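Local coordinates for 5' nucleotidase family protein (Staphylococcus aureus subsp. aureus, PDB 4Q7F) that belongs to the 5'-nucleotidase family, pairing a calcineurin-like metallophosphoesterase domain that holds manganese and magnesium with a 5'-nucleotidase C-terminal domain, at residues P387-A398 / L466-Y477. Residues are numbered along the deposited sequence; the frame is centred on the assembly and turned at random.
Sequences PNTFKVLAVSGA and LKQTYTICVNNY. With 3D1 ((2R,3S,5R)-5-(6-amino-9H-purin-9-yl)-tetrahydro-2-(hydroxymethyl)furan-3-ol), chain D.
N388 meets N476 where two neighbouring strands run out into the ligand pocket. Followed outward, N388 CB packs 3.2 Å from N476 OD1. With CG beside its own backbone N (chi1 -60°) and 3.5 Å from 3D1 N1, the amide faces the ligand: OD1 accepts from 3D1 N6 at 2.9 Å and is also hydrogen-bonded to the hydroxyl of Y384, while ND2 donates to 3D1 N1 at 2.8 Å in a nearly straight bond. Asparagine suits this place because its one flat group offers the acceptor and the donor that the N1/N6 edge of 3D1 requires. ND2 also bonds N476 OD1 weakly, and a water accepts from both N388 ND2 and N476 ND2. The side chain and backbone of N476 together hold T389 with two hydrogen bonds, T389 N to OD1 and N476 N to T389 O, which positions the backbone next to N388. 3D1 C5 lies over the centre of the Y477 ring, 3.4 Å above its plane. Behind the pocket, strands 390-396 and 469-475 form an antiparallel pair inside the mixed sheet of the C-terminal domain, flanked by 359-363 and 493-497. Beta-branched V395 and I472 suit the extended backbone; their CG2 methyls meet at 4.0 Å on the face where L393 and V474 cross at about a right angle, touching through CD1 and CG2. On the other face, C473 SG lies obliquely to the F390 ring, a sulfur-aromatic contact beside helix 342-355.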
loop_
_atom_site.group_PDB
_atom_site.type_symbol
_atom_site.label_atom_id
_atom_site.label_comp_id
_atom_site.label_asym_id
_atom_site.label_seq_id
_atom_site.Cartn_x
_atom_site.Cartn_y
_atom_site.Cartn_z
ATOM N N PRO A 387 3.146 3.014 9.360
ATOM C CA PRO A 387 3.381 4.064 10.349
ATOM C C PRO A 387 2.057 4.687 10.863
ATOM O O PRO A 387 1.827 5.892 10.759
ATOM C CB PRO A 387 4.259 5.051 9.587
ATOM C CG PRO A 387 3.845 4.903 8.151
ATOM C CD PRO A 387 3.298 3.515 7.978
ATOM N N ASN A 388 1.199 3.851 11.431
ATOM C CA ASN A 388 -0.073 4.295 11.979
ATOM C C ASN A 388 0.021 4.772 13.428
ATOM O O ASN A 388 0.749 4.185 14.234
ATOM C CB ASN A 388 -1.059 3.153 12.070
ATOM C CG ASN A 388 -1.378 2.504 10.746
ATOM O OD1 ASN A 388 -1.644 1.288 10.705
ATOM N ND2 ASN A 388 -1.377 3.266 9.686
ATOM N N THR A 389 -0.758 5.805 13.746
ATOM C CA THR A 389 -0.894 6.284 15.107
ATOM C C THR A 389 -2.296 5.799 15.471
ATOM O O THR A 389 -2.938 5.096 14.674
ATOM C CB THR A 389 -0.759 7.794 15.214
ATOM O OG1 THR A 389 -1.698 8.389 14.326
ATOM C CG2 THR A 389 0.665 8.249 14.816
ATOM N N PHE A 390 -2.784 6.164 16.648
ATOM C CA PHE A 390 -4.102 5.674 17.081
ATOM C C PHE A 390 -5.064 6.746 17.555
ATOM O O PHE A 390 -4.686 7.848 17.940
ATOM C CB PHE A 390 -3.885 4.603 18.140
ATOM C CG PHE A 390 -2.986 3.507 17.671
ATOM C CD1 PHE A 390 -1.602 3.634 17.781
ATOM C CD2 PHE A 390 -3.508 2.394 17.010
ATOM C CE1 PHE A 390 -0.764 2.639 17.298
ATOM C CE2 PHE A 390 -2.674 1.399 16.518
ATOM C CZ PHE A 390 -1.311 1.518 16.670
ATOM N N LYS A 391 -6.347 6.400 17.533
ATOM C CA LYS A 391 -7.352 7.306 17.968
ATOM C C LYS A 391 -8.422 6.571 18.748
ATOM O O LYS A 391 -8.825 5.450 18.373
ATOM C CB LYS A 391 -7.961 8.056 16.787
ATOM C CG LYS A 391 -7.084 9.200 16.274
ATOM C CD LYS A 391 -7.779 9.978 15.177
ATOM C CE LYS A 391 -7.068 11.290 14.892
ATOM N NZ LYS A 391 -5.637 11.079 14.497
ATOM N N VAL A 392 -8.835 7.171 19.856
ATOM C CA VAL A 392 -9.959 6.624 20.631
ATOM C C VAL A 392 -11.171 7.390 20.162
ATOM O O VAL A 392 -11.175 8.605 20.165
ATOM C CB VAL A 392 -9.785 6.729 22.140
ATOM C CG1 VAL A 392 -10.999 6.110 22.834
ATOM C CG2 VAL A 392 -8.537 5.996 22.562
ATOM N N LEU A 393 -12.172 6.653 19.707
ATOM C CA LEU A 393 -13.384 7.230 19.168
ATOM C C LEU A 393 -14.585 6.865 19.990
ATOM O O LEU A 393 -14.659 5.772 20.487
ATOM C CB LEU A 393 -13.612 6.669 17.759
ATOM C CG LEU A 393 -12.471 6.937 16.780
ATOM C CD1 LEU A 393 -12.875 6.397 15.402
ATOM C CD2 LEU A 393 -12.160 8.410 16.735
ATOM N N ALA A 394 -15.535 7.790 20.075
ATOM C CA ALA A 394 -16.782 7.582 20.786
ATOM C C ALA A 394 -17.798 7.129 19.762
ATOM O O ALA A 394 -18.080 7.857 18.785
ATOM C CB ALA A 394 -17.218 8.874 21.444
ATOM N N VAL A 395 -18.319 5.924 19.979
ATOM C CA VAL A 395 -19.282 5.309 19.073
ATOM C C VAL A 395 -20.441 4.667 19.848
ATOM O O VAL A 395 -20.270 4.181 20.969
ATOM C CB VAL A 395 -18.609 4.229 18.180
ATOM C CG1 VAL A 395 -17.525 4.841 17.269
ATOM C CG2 VAL A 395 -17.979 3.118 19.020
ATOM N N SER A 396 -21.619 4.662 19.251
ATOM C CA SER A 396 -22.749 3.983 19.878
ATOM C C SER A 396 -22.498 2.482 19.789
ATOM O O SER A 396 -21.657 2.034 19.007
ATOM C CB SER A 396 -24.034 4.316 19.150
ATOM O OG SER A 396 -23.987 3.857 17.831
ATOM N N GLY A 397 -23.224 1.706 20.582
ATOM C CA GLY A 397 -23.102 0.250 20.546
ATOM C C GLY A 397 -23.520 -0.277 19.178
ATOM O O GLY A 397 -23.027 -1.308 18.721
ATOM N N ALA A 398 -24.417 0.452 18.521
ATOM C CA ALA A 398 -24.888 0.103 17.183
ATOM C C ALA A 398 -23.780 0.361 16.138
ATOM O O ALA A 398 -23.626 -0.411 15.191
ATOM C CB ALA A 398 -26.145 0.901 16.844
ATOM N N LEU A 466 -27.110 -0.950 22.239
ATOM C CA LEU A 466 -26.970 -0.262 20.959
ATOM C C LEU A 466 -27.067 1.272 21.058
ATOM O O LEU A 466 -26.546 1.973 20.191
ATOM C CB LEU A 466 -28.002 -0.785 19.957
ATOM C CG LEU A 466 -27.897 -2.268 19.560
ATOM C CD1 LEU A 466 -29.203 -2.730 18.914
ATOM C CD2 LEU A 466 -26.695 -2.559 18.664
ATOM N N LYS A 467 -27.706 1.777 22.118
ATOM C CA LYS A 467 -27.893 3.217 22.319
ATOM C C LYS A 467 -26.860 3.874 23.256
ATOM O O LYS A 467 -26.751 5.099 23.272
ATOM C CB LYS A 467 -29.325 3.483 22.823
ATOM C CG LYS A 467 -30.393 2.932 21.879
ATOM C CD LYS A 467 -31.822 3.104 22.392
ATOM C CE LYS A 467 -32.240 4.564 22.425
ATOM N NZ LYS A 467 -33.656 4.710 22.846
ATOM N N GLN A 468 -26.107 3.087 24.027
ATOM C CA GLN A 468 -25.098 3.654 24.932
ATOM C C GLN A 468 -23.872 4.077 24.146
ATOM O O GLN A 468 -23.627 3.531 23.086
ATOM C CB GLN A 468 -24.678 2.638 25.994
ATOM C CG GLN A 468 -23.554 3.120 26.909
ATOM C CD GLN A 468 -23.294 2.186 28.078
ATOM O OE1 GLN A 468 -24.216 1.562 28.608
ATOM N NE2 GLN A 468 -22.034 2.104 28.502
ATOM N N THR A 469 -23.102 5.033 24.672
ATOM C CA THR A 469 -21.869 5.483 24.016
ATOM C C THR A 469 -20.658 4.704 24.582
ATOM O O THR A 469 -20.504 4.610 25.797
ATOM C CB THR A 469 -21.639 6.992 24.243
ATOM O OG1 THR A 469 -22.752 7.743 23.750
ATOM C CG2 THR A 469 -20.395 7.457 23.532
ATOM N N TYR A 470 -19.815 4.158 23.709
ATOM C CA TYR A 470 -18.620 3.394 24.116
ATOM C C TYR A 470 -17.440 4.012 23.439
ATOM O O TYR A 470 -17.620 4.826 22.546
ATOM C CB TYR A 470 -18.722 1.928 23.683
ATOM C CG TYR A 470 -19.914 1.189 24.237
ATOM C CD1 TYR A 470 -19.855 0.546 25.465
ATOM C CD2 TYR A 470 -21.105 1.136 23.531
ATOM C CE1 TYR A 470 -20.961 -0.134 25.979
ATOM C CE2 TYR A 470 -22.223 0.475 24.048
ATOM C CZ TYR A 470 -22.132 -0.171 25.259
ATOM O OH TYR A 470 -23.230 -0.845 25.770
ATOM N N THR A 471 -16.245 3.641 23.873
ATOM C CA THR A 471 -15.016 4.125 23.250
ATOM C C THR A 471 -14.217 2.981 22.642
ATOM O O THR A 471 -14.118 1.893 23.216
ATOM C CB THR A 471 -14.100 4.905 24.217
ATOM O OG1 THR A 471 -13.830 4.130 25.389
ATOM C CG2 THR A 471 -14.756 6.190 24.608
ATOM N N ILE A 472 -13.607 3.261 21.485
ATOM C CA ILE A 472 -12.836 2.267 20.796
ATOM C C ILE A 472 -11.525 2.857 20.298
ATOM O O ILE A 472 -11.481 3.966 19.779
ATOM C CB ILE A 472 -13.654 1.601 19.651
ATOM C CG1 ILE A 472 -12.874 0.462 19.007
ATOM C CG2 ILE A 472 -14.075 2.621 18.597
ATOM C CD1 ILE A 472 -13.703 -0.367 18.039
ATOM N N CYS A 473 -10.459 2.125 20.549
ATOM C CA CYS A 473 -9.126 2.496 20.043
ATOM C C CYS A 473 -8.950 1.852 18.675
ATOM O O CYS A 473 -9.003 0.604 18.540
ATOM C CB CYS A 473 -8.041 1.988 20.985
ATOM S SG CYS A 473 -6.398 2.529 20.525
ATOM N N VAL A 474 -8.770 2.687 17.650
ATOM C CA VAL A 474 -8.532 2.212 16.304
ATOM C C VAL A 474 -7.284 2.907 15.772
ATOM O O VAL A 474 -6.811 3.901 16.351
ATOM C CB VAL A 474 -9.724 2.474 15.371
ATOM C CG1 VAL A 474 -11.004 1.946 16.012
ATOM C CG2 VAL A 474 -9.866 3.961 15.053
ATOM N N ASN A 475 -6.711 2.386 14.688
ATOM C CA ASN A 475 -5.539 3.090 14.099
ATOM C C ASN A 475 -5.992 4.273 13.229
ATOM O O ASN A 475 -7.181 4.376 12.900
ATOM C CB ASN A 475 -4.618 2.133 13.375
ATOM C CG ASN A 475 -5.245 1.498 12.140
ATOM O OD1 ASN A 475 -5.892 2.150 11.338
ATOM N ND2 ASN A 475 -4.959 0.242 11.947
ATOM N N ASN A 476 -5.069 5.153 12.847
ATOM C CA ASN A 476 -5.462 6.348 12.089
ATOM C C ASN A 476 -6.062 6.031 10.725
ATOM O O ASN A 476 -6.905 6.793 10.219
ATOM C CB ASN A 476 -4.309 7.319 11.921
ATOM C CG ASN A 476 -3.237 6.792 11.023
ATOM O OD1 ASN A 476 -2.505 5.878 11.387
ATOM N ND2 ASN A 476 -3.118 7.379 9.851
ATOM N N TYR A 477 -5.642 4.906 10.156
ATOM C CA TYR A 477 -6.147 4.443 8.852
ATOM C C TYR A 477 -7.628 4.180 9.011
ATOM O O TYR A 477 -8.451 4.698 8.256
ATOM C CB TYR A 477 -5.409 3.153 8.442
ATOM C CG TYR A 477 -5.738 2.583 7.090
ATOM C CD1 TYR A 477 -5.121 3.079 5.943
ATOM C CD2 TYR A 477 -6.605 1.507 6.961
ATOM C CE1 TYR A 477 -5.395 2.556 4.700
ATOM C CE2 TYR A 477 -6.887 0.956 5.717
ATOM C CZ TYR A 477 -6.269 1.488 4.590
ATOM O OH TYR A 477 -6.512 0.955 3.356
HETATM O "O5'" 3D1 D . -5.949 0.687 -0.637
HETATM C "C5'" 3D1 D . -5.398 0.727 0.676
HETATM C "C4'" 3D1 D . -3.937 1.142 0.631
HETATM O "O4'" 3D1 D . -3.554 1.415 1.971
HETATM C "C1'" 3D1 D . -2.615 0.452 2.461
HETATM N N9 3D1 D . -2.980 0.078 3.855
HETATM C C4 3D1 D . -2.582 0.794 4.897
HETATM N N3 3D1 D . -1.835 1.914 5.028
HETATM C C2 3D1 D . -1.587 2.430 6.246
HETATM N N1 3D1 D . -2.071 1.878 7.392
HETATM C C6 3D1 D . -2.832 0.761 7.398
HETATM N N6 3D1 D . -3.298 0.244 8.568
HETATM C C5 3D1 D . -3.151 0.147 6.090
HETATM N N7 3D1 D . -3.841 -0.926 5.650
HETATM C C8 3D1 D . -3.745 -0.956 4.296
HETATM C "C2'" 3D1 D . -2.576 -0.677 1.441
HETATM C "C3'" 3D1 D . -2.957 0.068 0.174
HETATM O "O3'" 3D1 D . -1.769 0.683 -0.368
HETATM O O HOH W 1 -0.874 6.125 8.291
#